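Local atomic coordinates of amicyanin (Paracoccus versutus, PDB entry 1ID2), a protein that binds copper in a type 1 site and serves as an electron-transfer protein of the plastocyanin/azurin family. Residues S8-V12 and G70-T74; G41-V47 and Q77-F83. All blocks are in the same frame, centred on the assembly; numbering follows the deposited sequence.

Interaction 1: residues S8-V12 and G70-T74; sequences SEKPV and GEMMT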
loop_
_atom_site.group_PDB
_atom_site.type_symbol
_atom_site.label_atom_id
_atom_site.label_comp_id
_atom_site.label_asym_id
_atom_site.label_seq_id
_atom_site.Cartn_x
_atom_site.Cartn_y
_atom_site.Cartn_z
ATOM N N SER A 8 2.639 -8.196 -7.321
ATOM C CA SER A 8 1.962 -8.074 -8.597
ATOM C C SER A 8 1.908 -6.596 -8.933
ATOM O O SER A 8 1.579 -5.767 -8.078
ATOM C CB SER A 8 0.544 -8.665 -8.490
ATOM O OG SER A 8 -0.179 -8.554 -9.702
ATOM N N GLU A 9 2.469 -6.263 -10.083
ATOM C CA GLU A 9 2.277 -4.951 -10.678
ATOM C C GLU A 9 0.783 -4.631 -10.691
ATOM O O GLU A 9 0.375 -3.541 -10.288
ATOM C CB GLU A 9 2.830 -4.933 -12.105
ATOM C CG GLU A 9 3.127 -3.542 -12.645
ATOM C CD GLU A 9 3.442 -3.545 -14.130
ATOM O OE1 GLU A 9 4.593 -3.226 -14.496
ATOM O OE2 GLU A 9 2.536 -3.857 -14.933
ATOM N N LYS A 10 -0.023 -5.629 -11.051
ATOM C CA LYS A 10 -1.472 -5.482 -11.239
ATOM C C LYS A 10 -2.196 -5.573 -9.879
ATOM O O LYS A 10 -1.828 -6.395 -9.025
ATOM C CB LYS A 10 -1.959 -6.589 -12.180
ATOM C CG LYS A 10 -3.426 -6.547 -12.564
ATOM C CD LYS A 10 -3.739 -7.699 -13.507
ATOM C CE LYS A 10 -5.227 -7.987 -13.590
ATOM N NZ LYS A 10 -5.479 -9.254 -14.334
ATOM N N PRO A 11 -3.256 -4.754 -9.671
ATOM C CA PRO A 11 -4.247 -5.042 -8.611
ATOM C C PRO A 11 -4.892 -6.429 -8.740
ATOM O O PRO A 11 -5.172 -6.891 -9.854
ATOM C CB PRO A 11 -5.290 -3.917 -8.768
ATOM C CG PRO A 11 -4.540 -2.812 -9.437
ATOM C CD PRO A 11 -3.594 -3.516 -10.396
ATOM N N VAL A 12 -5.053 -7.113 -7.606
ATOM C CA VAL A 12 -5.787 -8.373 -7.552
ATOM C C VAL A 12 -7.187 -8.156 -6.994
ATOM O O VAL A 12 -7.544 -7.051 -6.598
ATOM C CB VAL A 12 -5.067 -9.460 -6.700
ATOM C CG1 VAL A 12 -3.674 -9.683 -7.220
ATOM C CG2 VAL A 12 -5.048 -9.092 -5.240
ATOM N N GLY A 70 2.098 2.932 -7.304
ATOM C CA GLY A 70 1.386 1.684 -7.507
ATOM C C GLY A 70 0.300 1.903 -8.541
ATOM O O GLY A 70 -0.107 3.038 -8.770
ATOM N N GLU A 71 -0.193 0.834 -9.147
ATOM C CA GLU A 71 -1.313 0.935 -10.080
ATOM C C GLU A 71 -2.608 1.237 -9.329
ATOM O O GLU A 71 -2.733 0.914 -8.141
ATOM C CB GLU A 71 -1.458 -0.375 -10.854
ATOM C CG GLU A 71 -0.499 -0.503 -12.031
ATOM C CD GLU A 71 -0.797 -1.711 -12.913
ATOM O OE1 GLU A 71 -1.978 -1.952 -13.257
ATOM O OE2 GLU A 71 0.163 -2.413 -13.287
ATOM N N MET A 72 -3.537 1.914 -10.005
ATOM C CA MET A 72 -4.853 2.278 -9.434
ATOM C C MET A 72 -5.776 1.072 -9.186
ATOM O O MET A 72 -5.853 0.175 -10.023
ATOM C CB MET A 72 -5.577 3.261 -10.360
ATOM C CG MET A 72 -4.778 4.517 -10.713
ATOM S SD MET A 72 -4.371 5.542 -9.292
ATOM C CE MET A 72 -5.971 5.833 -8.759
ATOM N N MET A 73 -6.366 1.005 -7.991
ATOM C CA MET A 73 -7.388 0.012 -7.652
ATOM C C MET A 73 -8.718 0.688 -7.876
ATOM O O MET A 73 -8.887 1.892 -7.623
ATOM C CB MET A 73 -7.338 -0.401 -6.175
ATOM C CG MET A 73 -6.074 -1.106 -5.722
ATOM S SD MET A 73 -5.817 -1.076 -3.910
ATOM C CE MET A 73 -4.638 0.271 -3.743
ATOM N N THR A 74 -9.620 -0.058 -8.485
ATOM C CA THR A 74 -11.010 0.311 -8.493
ATOM C C THR A 74 -11.645 -0.503 -7.386
ATOM O O THR A 74 -10.934 -1.124 -6.562
ATOM C CB THR A 74 -11.652 -0.004 -9.848
ATOM O OG1 THR A 74 -11.580 -1.410 -10.110
ATOM C CG2 THR A 74 -10.912 0.728 -10.950
HETATM O O HOH W 1 2.023 -1.480 -9.516
#
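Pro11 lays CG and CD of its ring against Glu71 and Met72: CG comes within 3.3 Å of Met72 O, while CD faces the side chain of Glu71, 3.6 Å from its OE1. Ring and Glu71 chain cross at about a right angle, and Pro11 CB packs more loosely on Met73 CG at 4.2 Å. The rest of the contact is polar, yet no direct hydrogen bond joins the two segments. With CG anti to the carbonyl carbon (chi1 -81°) and the chain extended beyond it, Glu71 reaches across Glu9. There its OE2 lies 3.2 Å from Glu9 O, an acceptor facing an acceptor, and the same OE2 stands 3.2 Å from Glu9 OE2. The two carboxylate planes are turned 56° apart, so the pair is not stacked; such closeness is likely to raise the affinity of one of them for a proton. A water bridges the backbones instead, donating to Glu9 O at 2.7 Å and accepting from Glu71 N at 3.2 Å. An alanine in place of Glu71 is likely to open a gap beside Pro11 CD and leave Glu9 O with the bridging water but without the carboxylate packed on it. Within 8-12, Ser8 OG donates to Lys10 O in the carbonyl plane, on a lone pair. Met72 points away, touching Pro53, Asn55 and Pro95, its side chain about 6 Å from the copper ion. The contact thus sets the break in strand 4-13 against the loop leading from strand 68-69 to strand 77-83, the latter touched by Pro11 at Gln77 and by Met73 at Tyr79.

Interaction 2: residues G41-V47 and Q77-F83; sequences GETVYWV and QAYAITF
Thr43 and Thr82 meet through their hydroxyls, OG1 to OG1 at 2.6 Å, a short hydrogen bond in which either may donate. Each OG1 lies anti to its carbonyl carbon (chi1 -58° and -60°), which turns the two toward one another across a non-hydrogen-bonded pair. The backbones are joined by a regular antiparallel ladder. Val44 and Ile81 exchange two bonds, Val44 N to Ile81 O at 2.9 Å and the longer Ile81 N to Val44 O; Trp46 and Tyr79 likewise satisfy each other's N and O. Toward Gly41, Phe83 N donates to Glu42 O and Gly41 N to Phe83 O at 2.6 Å. These are neighbouring strands of the cupredoxin beta-sandwich, and strand 22-27 takes up backbone groups of Tyr45 and Val47 on the far side of 43-47. Several carbonyls also receive CA-H contacts, as Tyr79 O does from Tyr45 CA at 3.1 Å. On the face bearing Thr43, Ala80 CB sits over the Tyr45 ring, a CH-pi contact 3.8 Å from its centroid. The other face turns to the core: the Trp46 ring meets Ile81 CG1 through CZ3 at 3.9 Å and Phe83 CE1 through CH2, while Val103 touches Val44, Trp46 and Phe83. Of the outlying polar groups, Glu42 OE1 accepts from Lys39 N, and Gln77 OE1 from Thr74 N.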
loop_
_atom_site.group_PDB
_atom_site.type_symbol
_atom_site.label_atom_id
_atom_site.label_comp_id
_atom_site.label_asym_id
_atom_site.label_seq_id
_atom_site.Cartn_x
_atom_site.Cartn_y
_atom_site.Cartn_z
ATOM N N GLY A 41 9.818 -8.436 5.932
ATOM C CA GLY A 41 9.344 -9.664 5.336
ATOM C C GLY A 41 7.832 -9.837 5.279
ATOM O O GLY A 41 7.359 -10.637 4.473
ATOM N N GLU A 42 7.063 -9.112 6.093
ATOM C CA GLU A 42 5.597 -9.148 5.956
ATOM C C GLU A 42 5.056 -8.321 4.785
ATOM O O GLU A 42 5.705 -7.386 4.302
ATOM C CB GLU A 42 4.904 -8.700 7.243
ATOM C CG GLU A 42 4.980 -9.703 8.393
ATOM C CD GLU A 42 4.101 -9.311 9.571
ATOM O OE1 GLU A 42 4.633 -8.867 10.615
ATOM O OE2 GLU A 42 2.866 -9.451 9.451
ATOM N N THR A 43 3.879 -8.713 4.306
ATOM C CA THR A 43 3.202 -8.045 3.195
ATOM C C THR A 43 1.989 -7.293 3.752
ATOM O O THR A 43 1.405 -7.727 4.750
ATOM C CB THR A 43 2.749 -9.096 2.113
ATOM O OG1 THR A 43 3.893 -9.832 1.646
ATOM C CG2 THR A 43 2.076 -8.413 0.912
ATOM N N VAL A 44 1.758 -6.076 3.255
ATOM C CA VAL A 44 0.554 -5.319 3.603
ATOM C C VAL A 44 -0.312 -5.314 2.365
ATOM O O VAL A 44 0.191 -5.105 1.290
ATOM C CB VAL A 44 0.850 -3.843 3.961
ATOM C CG1 VAL A 44 -0.407 -3.170 4.452
ATOM C CG2 VAL A 44 1.931 -3.754 5.013
ATOM N N TYR A 45 -1.615 -5.520 2.525
ATOM C CA TYR A 45 -2.552 -5.350 1.425
ATOM C C TYR A 45 -3.407 -4.126 1.674
ATOM O O TYR A 45 -3.698 -3.788 2.819
ATOM C CB TYR A 45 -3.463 -6.573 1.297
ATOM C CG TYR A 45 -2.760 -7.830 0.816
ATOM C CD1 TYR A 45 -1.924 -8.557 1.662
ATOM C CD2 TYR A 45 -2.986 -8.325 -0.454
ATOM C CE1 TYR A 45 -1.329 -9.735 1.240
ATOM C CE2 TYR A 45 -2.424 -9.521 -0.871
ATOM C CZ TYR A 45 -1.596 -10.214 -0.030
ATOM O OH TYR A 45 -1.041 -11.398 -0.463
ATOM N N TRP A 46 -3.697 -3.404 0.601
ATOM C CA TRP A 46 -4.645 -2.304 0.623
ATOM C C TRP A 46 -5.818 -2.791 -0.184
ATOM O O TRP A 46 -5.624 -3.525 -1.140
ATOM C CB TRP A 46 -4.058 -1.064 -0.051
ATOM C CG TRP A 46 -3.070 -0.345 0.798
ATOM C CD1 TRP A 46 -3.320 0.695 1.642
ATOM C CD2 TRP A 46 -1.670 -0.651 0.925
ATOM N NE1 TRP A 46 -2.172 1.042 2.300
ATOM C CE2 TRP A 46 -1.153 0.237 1.884
ATOM C CE3 TRP A 46 -0.819 -1.576 0.310
ATOM C CZ2 TRP A 46 0.206 0.212 2.247
ATOM C CZ3 TRP A 46 0.519 -1.594 0.674
ATOM C CH2 TRP A 46 1.017 -0.705 1.629
ATOM N N VAL A 47 -7.028 -2.494 0.275
ATOM C CA VAL A 47 -8.246 -2.876 -0.451
ATOM C C VAL A 47 -9.149 -1.649 -0.578
ATOM O O VAL A 47 -9.519 -1.011 0.406
ATOM C CB VAL A 47 -9.040 -4.001 0.286
ATOM C CG1 VAL A 47 -10.311 -4.334 -0.481
ATOM C CG2 VAL A 47 -8.181 -5.252 0.440
ATOM N N GLN A 77 -10.720 -3.948 -5.480
ATOM C CA GLN A 77 -9.428 -4.483 -5.817
ATOM C C GLN A 77 -8.515 -4.303 -4.633
ATOM O O GLN A 77 -8.856 -3.620 -3.654
ATOM C CB GLN A 77 -8.901 -3.802 -7.067
ATOM C CG GLN A 77 -9.768 -4.154 -8.233
ATOM C CD GLN A 77 -9.206 -3.700 -9.546
ATOM O OE1 GLN A 77 -8.793 -2.549 -9.700
ATOM N NE2 GLN A 77 -9.253 -4.579 -10.530
ATOM N N ALA A 78 -7.462 -5.099 -4.622
ATOM C CA ALA A 78 -6.525 -5.071 -3.535
ATOM C C ALA A 78 -5.110 -4.922 -4.120
ATOM O O ALA A 78 -4.919 -5.057 -5.328
ATOM C CB ALA A 78 -6.674 -6.340 -2.717
ATOM N N TYR A 79 -4.145 -4.545 -3.288
ATOM C CA TYR A 79 -2.775 -4.348 -3.753
ATOM C C TYR A 79 -1.794 -4.668 -2.633
ATOM O O TYR A 79 -2.069 -4.381 -1.466
ATOM C CB TYR A 79 -2.600 -2.909 -4.234
ATOM C CG TYR A 79 -1.320 -2.648 -4.991
ATOM C CD1 TYR A 79 -0.234 -2.075 -4.345
ATOM C CD2 TYR A 79 -1.219 -2.908 -6.357
ATOM C CE1 TYR A 79 0.910 -1.759 -5.019
ATOM C CE2 TYR A 79 -0.055 -2.587 -7.050
ATOM C CZ TYR A 79 1.000 -2.002 -6.361
ATOM O OH TYR A 79 2.158 -1.616 -6.985
ATOM N N ALA A 80 -0.709 -5.361 -2.980
ATOM C CA ALA A 80 0.219 -5.903 -1.992
ATOM C C ALA A 80 1.622 -5.374 -2.195
ATOM O O ALA A 80 2.111 -5.283 -3.324
ATOM C CB ALA A 80 0.241 -7.419 -2.063
ATOM N N ILE A 81 2.266 -5.061 -1.082
ATOM C CA ILE A 81 3.659 -4.680 -1.062
ATOM C C ILE A 81 4.282 -5.425 0.101
ATOM O O ILE A 81 3.752 -5.392 1.233
ATOM C CB ILE A 81 3.860 -3.142 -0.853
ATOM C CG1 ILE A 81 3.207 -2.358 -1.981
ATOM C CG2 ILE A 81 5.348 -2.816 -0.842
ATOM C CD1 ILE A 81 3.392 -0.853 -1.886
ATOM N N THR A 82 5.396 -6.099 -0.180
ATOM C CA THR A 82 6.197 -6.751 0.842
ATOM C C THR A 82 7.345 -5.838 1.269
ATOM O O THR A 82 8.120 -5.385 0.435
ATOM C CB THR A 82 6.742 -8.068 0.307
ATOM O OG1 THR A 82 5.634 -8.905 -0.055
ATOM C CG2 THR A 82 7.606 -8.767 1.346
ATOM N N PHE A 83 7.458 -5.603 2.575
ATOM C CA PHE A 83 8.435 -4.665 3.121
ATOM C C PHE A 83 9.581 -5.450 3.715
ATOM O O PHE A 83 9.420 -6.138 4.715
ATOM C CB PHE A 83 7.805 -3.780 4.206
ATOM C CG PHE A 83 6.926 -2.699 3.659
ATOM C CD1 PHE A 83 5.588 -2.940 3.394
ATOM C CD2 PHE A 83 7.449 -1.456 3.349
ATOM C CE1 PHE A 83 4.797 -1.953 2.816
ATOM C CE2 PHE A 83 6.659 -0.460 2.776
ATOM C CZ PHE A 83 5.343 -0.709 2.507
#

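From the N terminus the chain first runs through 8-12, then 41-47, then 70-74 and finally 77-83, so the segments alternate and the two contacts cross. Interaction 1 closes a long loop that takes in strands 22-27 and 43-48; interaction 2 closes a shorter one, from 47 to 77, that contains 70-74. They meet on strand 77-83, which lies between 4-13 and 43-48 in the larger sheet: Val12 O is 2.8 Å from Ala78 N, a probable hydrogen bond, and Glu9 O packs on Tyr79 CE2. Together they tie the N-terminal edge strand and the loop 70-74, whose Met72 lies near the copper, to the middle of that sheet.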